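Local coordinates for protein 3-HSA hydroxylase, oxygenase (Rhodococcus sp., PDB 2RFQ) that hydroxylates the steroid-derived phenol 3-HSA at the ortho position with reduced FMN and dioxygen, as the oxygenase component of a two-component monooxygenase in bacterial cholesterol breakdown, at residues 141-146 with 190-195; 322-327 with 375-380; 336-341 with 357-362. All coordinates share one frame; numbering follows the deposited sequence. Where two conformers were deposited one is given.

In the fold
The three contacts sample two parts of an acyl-CoA dehydrogenase-like fold, a beta domain and a helical bundle. Contact 1 comes first along the chain; it joins the end of strand 132-142 and the turn after it to the loop entering strand 193-198. Contacts 2 and 3 share the long helix 316-344, which packs against helix 373-384 and helix 354-365 respectively. Along the chain, contact 3 lies between the two segments of contact 2. Centres of contacts 2 and 3 are about 23 Å apart, those of contacts 1 and 2 about 27 Å. One helix thus organises two packing sites, while contact 1 carries probable FMN-binding residues.

Contact 1 (141-146 with 190-195); sequences WSSGCD and TGSNTV
Where the end of one strand meets the start of the other, Ser-142 N donates to Asn-193 O at 3.0 Å, in the carbonyl plane, and two residues further on, Gly-144 N donates to Thr-190 O at 2.9 Å. The contact belongs to the beta domain of the acyl-CoA dehydrogenase fold, where a type II beta turn from Ser-142 to Cys-145 follows strand 132-142 and lies against the loop leading into strand 193-198. Trp-141, Ser-142 and Ser-143 are FMN-binding residues by similarity, so this turn probably borders the flavin site. Between the two backbone bonds, the hydroxyls of Ser-143 and Ser-192 meet, OG to OG at 2.7 Å. Each OG is turned anti to its own carbonyl carbon (chi1 -60° in Ser-143, -61° in Ser-192), which lets the two converge where the two backbones are closest. Trp-84, from helix 80-96, adds a weak hydrogen bond to the Ser-143 hydroxyl. Ser-142 sends its OG instead to Ser-118 O and Ser-117 OG, while its CB rests on Val-195 CG2. Cys-145 SG packs against Asn-193 CB at 3.8 Å. The CB of Trp-141 points away from 190-195, and its ring meets that of Trp-182. Water completes the backbone pairing: one molecule accepts from Trp-141 N, donates to Ser-192 O at 2.8 Å and shares a hydrogen bond with Thr-194 OG1; another accepts from Asp-146 N and donates to Gly-191 O.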
loop_
_atom_site.group_PDB
_atom_site.type_symbol
_atom_site.label_atom_id
_atom_site.label_comp_id
_atom_site.label_asym_id
_atom_site.label_seq_id
_atom_site.Cartn_x
_atom_site.Cartn_y
_atom_site.Cartn_z
ATOM N N TRP A 141 -10.941 -23.047 -20.251
ATOM C CA TRP A 141 -11.567 -22.029 -19.417
ATOM C C TRP A 141 -12.974 -21.625 -19.886
ATOM O O TRP A 141 -13.350 -20.445 -19.770
ATOM C CB TRP A 141 -10.657 -20.781 -19.246
ATOM C CG TRP A 141 -9.213 -21.074 -18.847
ATOM C CD1 TRP A 141 -8.224 -21.535 -19.670
ATOM C CD2 TRP A 141 -8.602 -20.889 -17.561
ATOM N NE1 TRP A 141 -7.040 -21.669 -18.974
ATOM C CE2 TRP A 141 -7.249 -21.281 -17.676
ATOM C CE3 TRP A 141 -9.064 -20.418 -16.325
ATOM C CZ2 TRP A 141 -6.347 -21.223 -16.596
ATOM C CZ3 TRP A 141 -8.176 -20.354 -15.255
ATOM C CH2 TRP A 141 -6.825 -20.763 -15.397
ATOM N N SER A 142 -13.763 -22.587 -20.385
ATOM C CA SER A 142 -15.133 -22.269 -20.824
ATOM C C SER A 142 -16.066 -22.442 -19.630
ATOM O O SER A 142 -16.641 -23.492 -19.412
ATOM C CB SER A 142 -15.566 -23.142 -22.019
ATOM O OG SER A 142 -16.788 -22.631 -22.560
ATOM N N SER A 143 -16.188 -21.373 -18.850
ATOM C CA SER A 143 -17.000 -21.404 -17.639
ATOM C C SER A 143 -18.430 -21.807 -17.925
ATOM O O SER A 143 -19.086 -21.252 -18.821
ATOM C CB SER A 143 -17.001 -20.037 -16.949
ATOM O OG SER A 143 -15.673 -19.676 -16.599
ATOM N N GLY A 144 -18.922 -22.765 -17.131
ATOM C CA GLY A 144 -20.302 -23.246 -17.276
ATOM C C GLY A 144 -20.603 -23.961 -18.594
ATOM O O GLY A 144 -21.767 -24.103 -18.959
ATOM N N CYS A 145 -19.572 -24.461 -19.281
ATOM C CA CYS A 145 -19.790 -25.068 -20.598
ATOM C C CYS A 145 -20.774 -26.264 -20.584
ATOM O O CYS A 145 -21.460 -26.499 -21.575
ATOM C CB CYS A 145 -18.462 -25.436 -21.274
ATOM S SG CYS A 145 -17.418 -26.551 -20.320
ATOM N N ASP A 146 -20.857 -27.001 -19.476
ATOM C CA ASP A 146 -21.800 -28.128 -19.414
ATOM C C ASP A 146 -23.255 -27.661 -19.510
ATOM O O ASP A 146 -24.149 -28.425 -19.904
ATOM C CB ASP A 146 -21.605 -28.941 -18.134
ATOM C CG ASP A 146 -22.362 -30.260 -18.158
ATOM O OD1 ASP A 146 -22.267 -31.005 -19.157
ATOM O OD2 ASP A 146 -23.058 -30.541 -17.171
ATOM N N THR A 190 -17.058 -23.412 -11.087
ATOM C CA THR A 190 -17.409 -22.902 -12.407
ATOM C C THR A 190 -17.361 -23.970 -13.504
ATOM O O THR A 190 -17.965 -23.776 -14.558
ATOM C CB THR A 190 -16.551 -21.670 -12.824
ATOM O OG1 THR A 190 -15.173 -22.061 -12.922
ATOM C CG2 THR A 190 -16.722 -20.549 -11.778
ATOM N N GLY A 191 -16.657 -25.086 -13.260
ATOM C CA GLY A 191 -16.571 -26.125 -14.287
ATOM C C GLY A 191 -16.069 -25.535 -15.591
ATOM O O GLY A 191 -16.648 -25.761 -16.663
ATOM N N SER A 192 -14.988 -24.782 -15.497
ATOM C CA SER A 192 -14.422 -24.087 -16.652
ATOM C C SER A 192 -13.568 -25.023 -17.514
ATOM O O SER A 192 -12.345 -24.866 -17.613
ATOM C CB SER A 192 -13.658 -22.820 -16.197
ATOM O OG SER A 192 -14.578 -21.945 -15.549
ATOM N N ASN A 193 -14.255 -25.985 -18.137
ATOM C CA ASN A 193 -13.589 -27.058 -18.867
ATOM C C ASN A 193 -13.239 -26.674 -20.305
ATOM O O ASN A 193 -13.403 -25.510 -20.694
ATOM C CB ASN A 193 -14.432 -28.328 -18.745
ATOM C CG ASN A 193 -14.321 -28.932 -17.374
ATOM O OD1 ASN A 193 -15.334 -29.296 -16.735
ATOM N ND2 ASN A 193 -13.097 -29.015 -16.887
ATOM N N THR A 194 -12.714 -27.638 -21.069
ATOM C CA THR A 194 -12.058 -27.351 -22.341
ATOM C C THR A 194 -12.886 -27.889 -23.484
ATOM O O THR A 194 -13.274 -29.058 -23.491
ATOM C CB THR A 194 -10.606 -27.938 -22.358
ATOM O OG1 THR A 194 -9.839 -27.315 -21.316
ATOM C CG2 THR A 194 -9.916 -27.703 -23.699
ATOM N N VAL A 195 -13.139 -27.013 -24.446
ATOM C CA VAL A 195 -14.006 -27.303 -25.586
ATOM C C VAL A 195 -13.107 -27.661 -26.759
ATOM O O VAL A 195 -12.327 -26.826 -27.246
ATOM C CB VAL A 195 -14.906 -26.107 -25.914
ATOM C CG1 VAL A 195 -15.641 -26.330 -27.241
ATOM C CG2 VAL A 195 -15.908 -25.858 -24.754
HETATM O O HOH W 1 -10.153 -25.709 -19.169
HETATM O O HOH W 2 -19.308 -26.769 -16.815
#

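Contact 2 (322-327 with 375-380); sequences ARRDQV and RAYVMY
Arg-324 carries its side chain past Tyr-380: most of it follows that residue, while NE and NH2 turn to Asp-325. Its CB lies 4.1 Å from Tyr-380 CD1; CG, anti to the backbone N (chi1 174°), carries CD over the centre of the phenol ring in a CH-pi contact, 3.8 Å from the centroid and almost on the normal. NE turns to Asp-325 OD1 at 2.8 Å. NH2 donates to Asp-325 OD2, giving a side-on salt bridge that fixes the guanidinium's rotation. NH1 extends beside Tyr-380 OH, 3.1 Å away, and has a weak bond to Ser-287 of the third subunit; Tyr-253 of that subunit bonds the phenol oxygen. This is antiparallel helix packing in the C-terminal helical bundle: the axes of 322-327 and 375-380, parts of helices 316-344 and 373-384, come within 8.4 Å, with directions 150° apart. Ala-376 CB fills the space under one face of the Arg-323 guanidinium and touches Val-327 CG1 at 3.7 Å. Arg-323 NH1 donates in its own plane to Gln-326 OE1 at 2.9 Å, on a lone pair. Val-327 CG2 presses on Tyr-377 CE1 at 3.4 Å, while Arg-324 O meets that ring's edge.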
loop_
_atom_site.group_PDB
_atom_site.type_symbol
_atom_site.label_atom_id
_atom_site.label_comp_id
_atom_site.label_asym_id
_atom_site.label_seq_id
_atom_site.Cartn_x
_atom_site.Cartn_y
_atom_site.Cartn_z
ATOM N N ALA A 322 -13.361 3.632 -18.744
ATOM C CA ALA A 322 -14.071 2.416 -18.382
ATOM C C ALA A 322 -13.085 1.298 -18.100
ATOM O O ALA A 322 -13.149 0.655 -17.066
ATOM C CB ALA A 322 -15.076 2.021 -19.480
ATOM N N ARG A 323 -12.137 1.093 -19.022
ATOM C CA ARG A 323 -11.121 0.052 -18.805
ATOM C C ARG A 323 -10.243 0.309 -17.574
ATOM O O ARG A 323 -9.972 -0.604 -16.781
ATOM C CB ARG A 323 -10.289 -0.123 -20.067
ATOM C CG ARG A 323 -10.996 -0.985 -21.111
ATOM C CD ARG A 323 -10.883 -2.460 -20.731
ATOM N NE ARG A 323 -9.510 -2.955 -20.987
ATOM C CZ ARG A 323 -8.888 -3.894 -20.274
ATOM N NH1 ARG A 323 -9.479 -4.473 -19.214
ATOM N NH2 ARG A 323 -7.666 -4.267 -20.645
ATOM N N ARG A 324 -9.817 1.564 -17.424
ATOM C CA ARG A 324 -9.030 1.990 -16.253
ATOM C C ARG A 324 -9.718 1.600 -14.946
ATOM O O ARG A 324 -9.125 0.971 -14.088
ATOM C CB ARG A 324 -8.811 3.505 -16.307
ATOM C CG ARG A 324 -8.135 4.078 -15.049
ATOM C CD ARG A 324 -8.289 5.615 -14.963
ATOM N NE ARG A 324 -9.660 5.956 -14.617
ATOM C CZ ARG A 324 -10.195 7.174 -14.715
ATOM N NH1 ARG A 324 -9.476 8.226 -15.167
ATOM N NH2 ARG A 324 -11.457 7.354 -14.334
ATOM N N ASP A 325 -10.986 1.982 -14.806
ATOM C CA ASP A 325 -11.709 1.774 -13.559
ATOM C C ASP A 325 -12.152 0.338 -13.376
ATOM O O ASP A 325 -12.369 -0.106 -12.246
ATOM C CB ASP A 325 -12.921 2.714 -13.521
ATOM C CG ASP A 325 -12.519 4.199 -13.422
ATOM O OD1 ASP A 325 -11.376 4.508 -12.996
ATOM O OD2 ASP A 325 -13.368 5.039 -13.777
ATOM N N GLN A 326 -12.331 -0.374 -14.485
ATOM C CA GLN A 326 -12.803 -1.752 -14.457
ATOM C C GLN A 326 -11.727 -2.702 -13.912
ATOM O O GLN A 326 -11.970 -3.476 -12.967
ATOM C CB GLN A 326 -13.320 -2.191 -15.835
ATOM C CG GLN A 326 -13.503 -3.709 -15.944
ATOM C CD GLN A 326 -12.306 -4.354 -16.584
ATOM O OE1 GLN A 326 -11.742 -3.809 -17.538
ATOM N NE2 GLN A 326 -11.903 -5.533 -16.073
ATOM N N VAL A 327 -10.517 -2.630 -14.464
ATOM C CA VAL A 327 -9.439 -3.420 -13.857
ATOM C C VAL A 327 -9.225 -2.991 -12.392
ATOM O O VAL A 327 -8.993 -3.826 -11.504
ATOM C CB VAL A 327 -8.115 -3.383 -14.664
ATOM C CG1 VAL A 327 -8.349 -3.878 -16.110
ATOM C CG2 VAL A 327 -7.483 -1.991 -14.649
ATOM N N ARG A 375 -2.211 -3.578 -18.278
ATOM C CA ARG A 375 -2.592 -3.478 -19.668
ATOM C C ARG A 375 -3.533 -2.266 -19.845
ATOM O O ARG A 375 -3.311 -1.424 -20.725
ATOM C CB ARG A 375 -3.300 -4.763 -20.106
ATOM C CG ARG A 375 -3.819 -4.682 -21.518
ATOM C CD ARG A 375 -4.382 -6.029 -21.967
ATOM N NE ARG A 375 -4.785 -5.983 -23.377
ATOM C CZ ARG A 375 -5.159 -7.047 -24.094
ATOM N NH1 ARG A 375 -5.166 -8.266 -23.555
ATOM N NH2 ARG A 375 -5.519 -6.893 -25.371
ATOM N N ALA A 376 -4.565 -2.187 -19.001
ATOM C CA ALA A 376 -5.527 -1.082 -19.108
ATOM C C ALA A 376 -4.896 0.248 -18.697
ATOM O O ALA A 376 -5.173 1.286 -19.318
ATOM C CB ALA A 376 -6.793 -1.366 -18.285
ATOM N N TYR A 377 -4.069 0.214 -17.640
ATOM C CA TYR A 377 -3.474 1.454 -17.109
ATOM C C TYR A 377 -2.515 2.086 -18.103
ATOM O O TYR A 377 -2.557 3.307 -18.331
ATOM C CB TYR A 377 -2.727 1.204 -15.797
ATOM C CG TYR A 377 -3.575 0.780 -14.623
ATOM C CD1 TYR A 377 -4.948 1.066 -14.564
ATOM C CD2 TYR A 377 -2.988 0.120 -13.556
ATOM C CE1 TYR A 377 -5.738 0.669 -13.446
ATOM C CE2 TYR A 377 -3.748 -0.265 -12.421
ATOM C CZ TYR A 377 -5.121 -0.001 -12.389
ATOM O OH TYR A 377 -5.894 -0.389 -11.298
ATOM N N VAL A 378 -1.675 1.254 -18.713
ATOM C CA VAL A 378 -0.731 1.769 -19.710
ATOM C C VAL A 378 -1.510 2.371 -20.870
ATOM O O VAL A 378 -1.181 3.465 -21.341
ATOM C CB VAL A 378 0.244 0.665 -20.170
ATOM C CG1 VAL A 378 1.050 1.100 -21.393
ATOM C CG2 VAL A 378 1.171 0.293 -19.004
HETATM N N MSE A 379 -2.548 1.677 -21.316
HETATM C CA MSE A 379 -3.349 2.179 -22.436
HETATM C C MSE A 379 -3.995 3.528 -22.101
HETATM O O MSE A 379 -3.980 4.463 -22.907
HETATM C CB MSE A 379 -4.446 1.178 -22.797
HETATM C CG MSE A 379 -5.250 1.660 -23.973
HETATM SE SE MSE A 379 -6.664 0.397 -24.421
HETATM C CE MSE A 379 -7.570 0.366 -22.706
ATOM N N TYR A 380 -4.567 3.612 -20.907
ATOM C CA TYR A 380 -5.184 4.859 -20.452
ATOM C C TYR A 380 -4.149 5.991 -20.467
ATOM O O TYR A 380 -4.414 7.088 -20.989
ATOM C CB TYR A 380 -5.759 4.694 -19.042
ATOM C CG TYR A 380 -6.253 6.013 -18.501
ATOM C CD1 TYR A 380 -7.526 6.487 -18.833
ATOM C CD2 TYR A 380 -5.433 6.805 -17.696
ATOM C CE1 TYR A 380 -7.968 7.705 -18.349
ATOM C CE2 TYR A 380 -5.858 8.024 -17.238
ATOM C CZ TYR A 380 -7.121 8.465 -17.547
ATOM O OH TYR A 380 -7.535 9.693 -17.061
#

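Contact 3 (336-341 with 357-362); sequences SIDKLF and RFWRDA
Phe-341 and Trp-359 both hold CG anti to the backbone N (chi1 175° and 178°), and these matching torsions bring two aromatic groups from facing helices one over the other. The rings form an offset stack: the phenyl ring and the six-membered ring of the indole have centroids 4.1 Å apart, with planes inclined by 24°. Phe-341 CE2 is placed over the middle of the indole, 3.5 Å from Trp-359 CD2, so the CD2-CE2 side of the phenyl ring lies over the bond shared by the two indole rings. Asp-338 comes from another direction. Its OD1 lies at the indole edge, in the ring plane, 3.1 Å from Trp-359 NE1, the carboxylate plane turned steeply against the ring. OD1 takes part in a hydrogen bond with His-363 NE2 of the same chain, and a water is weakly linked to Asp-338 OD2 and Trp-359 NE1. The two helices, 316-344 and 354-365, are an antiparallel pair in the helical domain shared with the acyl-CoA dehydrogenases, their local axes 9.7 Å apart. Ile-337 fills the interface beside the stack: CG2 reaches Trp-359 CA at 3.6 Å, and CD1, at the end of the other branch, abuts Ala-362 CB at 3.5 Å. An alanine in place of Trp-359 would probably leave one face of Phe-341 without its stacking partner and open a gap between the helices next to Ile-337 CG2. The indole also takes part in the assembly, stacking on Trp-359 of the second subunit and meeting His-363 of that subunit edge-to-face. Ala-249 of helix 233-266 also packs against the Ile-337 side chain.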
loop_
_atom_site.group_PDB
_atom_site.type_symbol
_atom_site.label_atom_id
_atom_site.label_comp_id
_atom_site.label_asym_id
_atom_site.label_seq_id
_atom_site.Cartn_x
_atom_site.Cartn_y
_atom_site.Cartn_z
ATOM N N SER A 336 -9.993 -5.609 -0.724
ATOM C CA SER A 336 -10.975 -5.547 0.353
ATOM C C SER A 336 -11.244 -6.924 0.948
ATOM O O SER A 336 -11.290 -7.073 2.180
ATOM C CB SER A 336 -12.242 -4.909 -0.185
ATOM O OG SER A 336 -11.918 -3.570 -0.606
ATOM N N ILE A 337 -11.395 -7.935 0.092
ATOM C CA ILE A 337 -11.603 -9.311 0.598
ATOM C C ILE A 337 -10.360 -9.720 1.407
ATOM O O ILE A 337 -10.463 -10.318 2.503
ATOM C CB ILE A 337 -11.846 -10.317 -0.551
ATOM C CG1 ILE A 337 -13.189 -9.995 -1.210
ATOM C CG2 ILE A 337 -11.864 -11.763 0.002
ATOM C CD1 ILE A 337 -13.353 -10.640 -2.546
ATOM N N ASP A 338 -9.183 -9.392 0.878
ATOM C CA ASP A 338 -7.936 -9.714 1.576
ATOM C C ASP A 338 -7.917 -9.112 2.987
ATOM O O ASP A 338 -7.548 -9.813 3.963
ATOM C CB ASP A 338 -6.723 -9.235 0.774
ATOM C CG ASP A 338 -6.437 -10.125 -0.428
ATOM O OD1 ASP A 338 -7.148 -11.134 -0.609
ATOM O OD2 ASP A 338 -5.505 -9.823 -1.197
ATOM N N LYS A 339 -8.325 -7.840 3.100
ATOM C CA LYS A 339 -8.356 -7.162 4.388
ATOM C C LYS A 339 -9.275 -7.913 5.340
ATOM O O LYS A 339 -8.927 -8.116 6.510
ATOM C CB LYS A 339 -8.849 -5.707 4.261
ATOM C CG LYS A 339 -7.907 -4.755 3.573
ATOM C CD LYS A 339 -8.535 -3.339 3.548
ATOM C CE LYS A 339 -7.611 -2.308 2.899
ATOM N NZ LYS A 339 -7.170 -2.683 1.494
ATOM N N LEU A 340 -10.446 -8.321 4.841
ATOM C CA LEU A 340 -11.453 -8.964 5.708
ATOM C C LEU A 340 -10.975 -10.352 6.141
ATOM O O LEU A 340 -11.094 -10.727 7.331
ATOM C CB LEU A 340 -12.816 -9.070 5.017
ATOM C CG LEU A 340 -13.397 -7.714 4.605
ATOM C CD1 LEU A 340 -14.629 -7.876 3.702
ATOM C CD2 LEU A 340 -13.749 -6.926 5.842
ATOM N N PHE A 341 -10.436 -11.107 5.189
ATOM C CA PHE A 341 -9.973 -12.465 5.476
ATOM C C PHE A 341 -8.839 -12.400 6.508
ATOM O O PHE A 341 -8.819 -13.163 7.491
ATOM C CB PHE A 341 -9.529 -13.117 4.153
ATOM C CG PHE A 341 -8.925 -14.485 4.305
ATOM C CD1 PHE A 341 -9.650 -15.529 4.844
ATOM C CD2 PHE A 341 -7.609 -14.717 3.899
ATOM C CE1 PHE A 341 -9.076 -16.816 4.971
ATOM C CE2 PHE A 341 -7.031 -16.001 4.021
ATOM C CZ PHE A 341 -7.773 -17.043 4.572
ATOM N N ARG A 357 -13.699 -19.032 0.980
ATOM C CA ARG A 357 -14.142 -19.355 -0.391
ATOM C C ARG A 357 -14.179 -18.114 -1.281
ATOM O O ARG A 357 -13.682 -18.155 -2.408
ATOM C CB ARG A 357 -15.504 -20.052 -0.380
ATOM C CG ARG A 357 -15.786 -20.756 -1.705
ATOM C CD ARG A 357 -17.185 -21.306 -1.723
ATOM N NE ARG A 357 -17.351 -22.338 -0.707
ATOM C CZ ARG A 357 -18.094 -22.213 0.388
ATOM N NH1 ARG A 357 -18.776 -21.098 0.620
ATOM N NH2 ARG A 357 -18.170 -23.231 1.245
ATOM N N PHE A 358 -14.785 -17.017 -0.801
ATOM C CA PHE A 358 -14.792 -15.778 -1.581
ATOM C C PHE A 358 -13.370 -15.325 -1.863
ATOM O O PHE A 358 -13.080 -14.806 -2.941
ATOM C CB PHE A 358 -15.521 -14.691 -0.808
ATOM C CG PHE A 358 -17.039 -14.842 -0.804
ATOM C CD1 PHE A 358 -17.770 -14.881 -2.009
ATOM C CD2 PHE A 358 -17.733 -14.880 0.409
ATOM C CE1 PHE A 358 -19.175 -14.971 -1.991
ATOM C CE2 PHE A 358 -19.134 -14.998 0.445
ATOM C CZ PHE A 358 -19.858 -15.022 -0.765
ATOM N N TRP A 359 -12.487 -15.535 -0.883
ATOM C CA TRP A 359 -11.066 -15.156 -1.012
ATOM C C TRP A 359 -10.413 -15.931 -2.154
ATOM O O TRP A 359 -9.857 -15.329 -3.071
ATOM C CB TRP A 359 -10.363 -15.389 0.353
ATOM C CG TRP A 359 -8.897 -15.096 0.399
ATOM C CD1 TRP A 359 -8.271 -13.875 0.246
ATOM C CD2 TRP A 359 -7.867 -16.057 0.605
ATOM N NE1 TRP A 359 -6.895 -14.030 0.356
ATOM C CE2 TRP A 359 -6.624 -15.357 0.576
ATOM C CE3 TRP A 359 -7.869 -17.442 0.815
ATOM C CZ2 TRP A 359 -5.390 -16.011 0.783
ATOM C CZ3 TRP A 359 -6.634 -18.096 1.010
ATOM C CH2 TRP A 359 -5.429 -17.385 0.970
ATOM N N ARG A 360 -10.514 -17.262 -2.128
ATOM C CA ARG A 360 -9.922 -18.063 -3.211
ATOM C C ARG A 360 -10.575 -17.778 -4.544
ATOM O O ARG A 360 -9.897 -17.671 -5.585
ATOM C CB ARG A 360 -10.036 -19.543 -2.885
ATOM C CG ARG A 360 -9.068 -19.944 -1.746
ATOM C CD ARG A 360 -9.176 -21.443 -1.439
ATOM N NE ARG A 360 -10.465 -21.802 -0.835
ATOM C CZ ARG A 360 -11.483 -22.384 -1.472
ATOM N NH1 ARG A 360 -11.408 -22.686 -2.772
ATOM N NH2 ARG A 360 -12.598 -22.656 -0.811
ATOM N N ASP A 361 -11.899 -17.639 -4.510
ATOM C CA ASP A 361 -12.663 -17.369 -5.740
ATOM C C ASP A 361 -12.252 -16.054 -6.431
ATOM O O ASP A 361 -12.101 -16.012 -7.664
ATOM C CB ASP A 361 -14.158 -17.357 -5.426
ATOM C CG ASP A 361 -14.738 -18.756 -5.213
ATOM O OD1 ASP A 361 -14.044 -19.778 -5.406
ATOM O OD2 ASP A 361 -15.924 -18.841 -4.799
ATOM N N ALA A 362 -12.108 -14.990 -5.634
ATOM C CA ALA A 362 -11.730 -13.663 -6.182
ATOM C C ALA A 362 -10.325 -13.727 -6.751
ATOM O O ALA A 362 -10.056 -13.200 -7.836
ATOM C CB ALA A 362 -11.851 -12.568 -5.105
HETATM O O HOH W 3 -4.011 -12.401 -0.524
#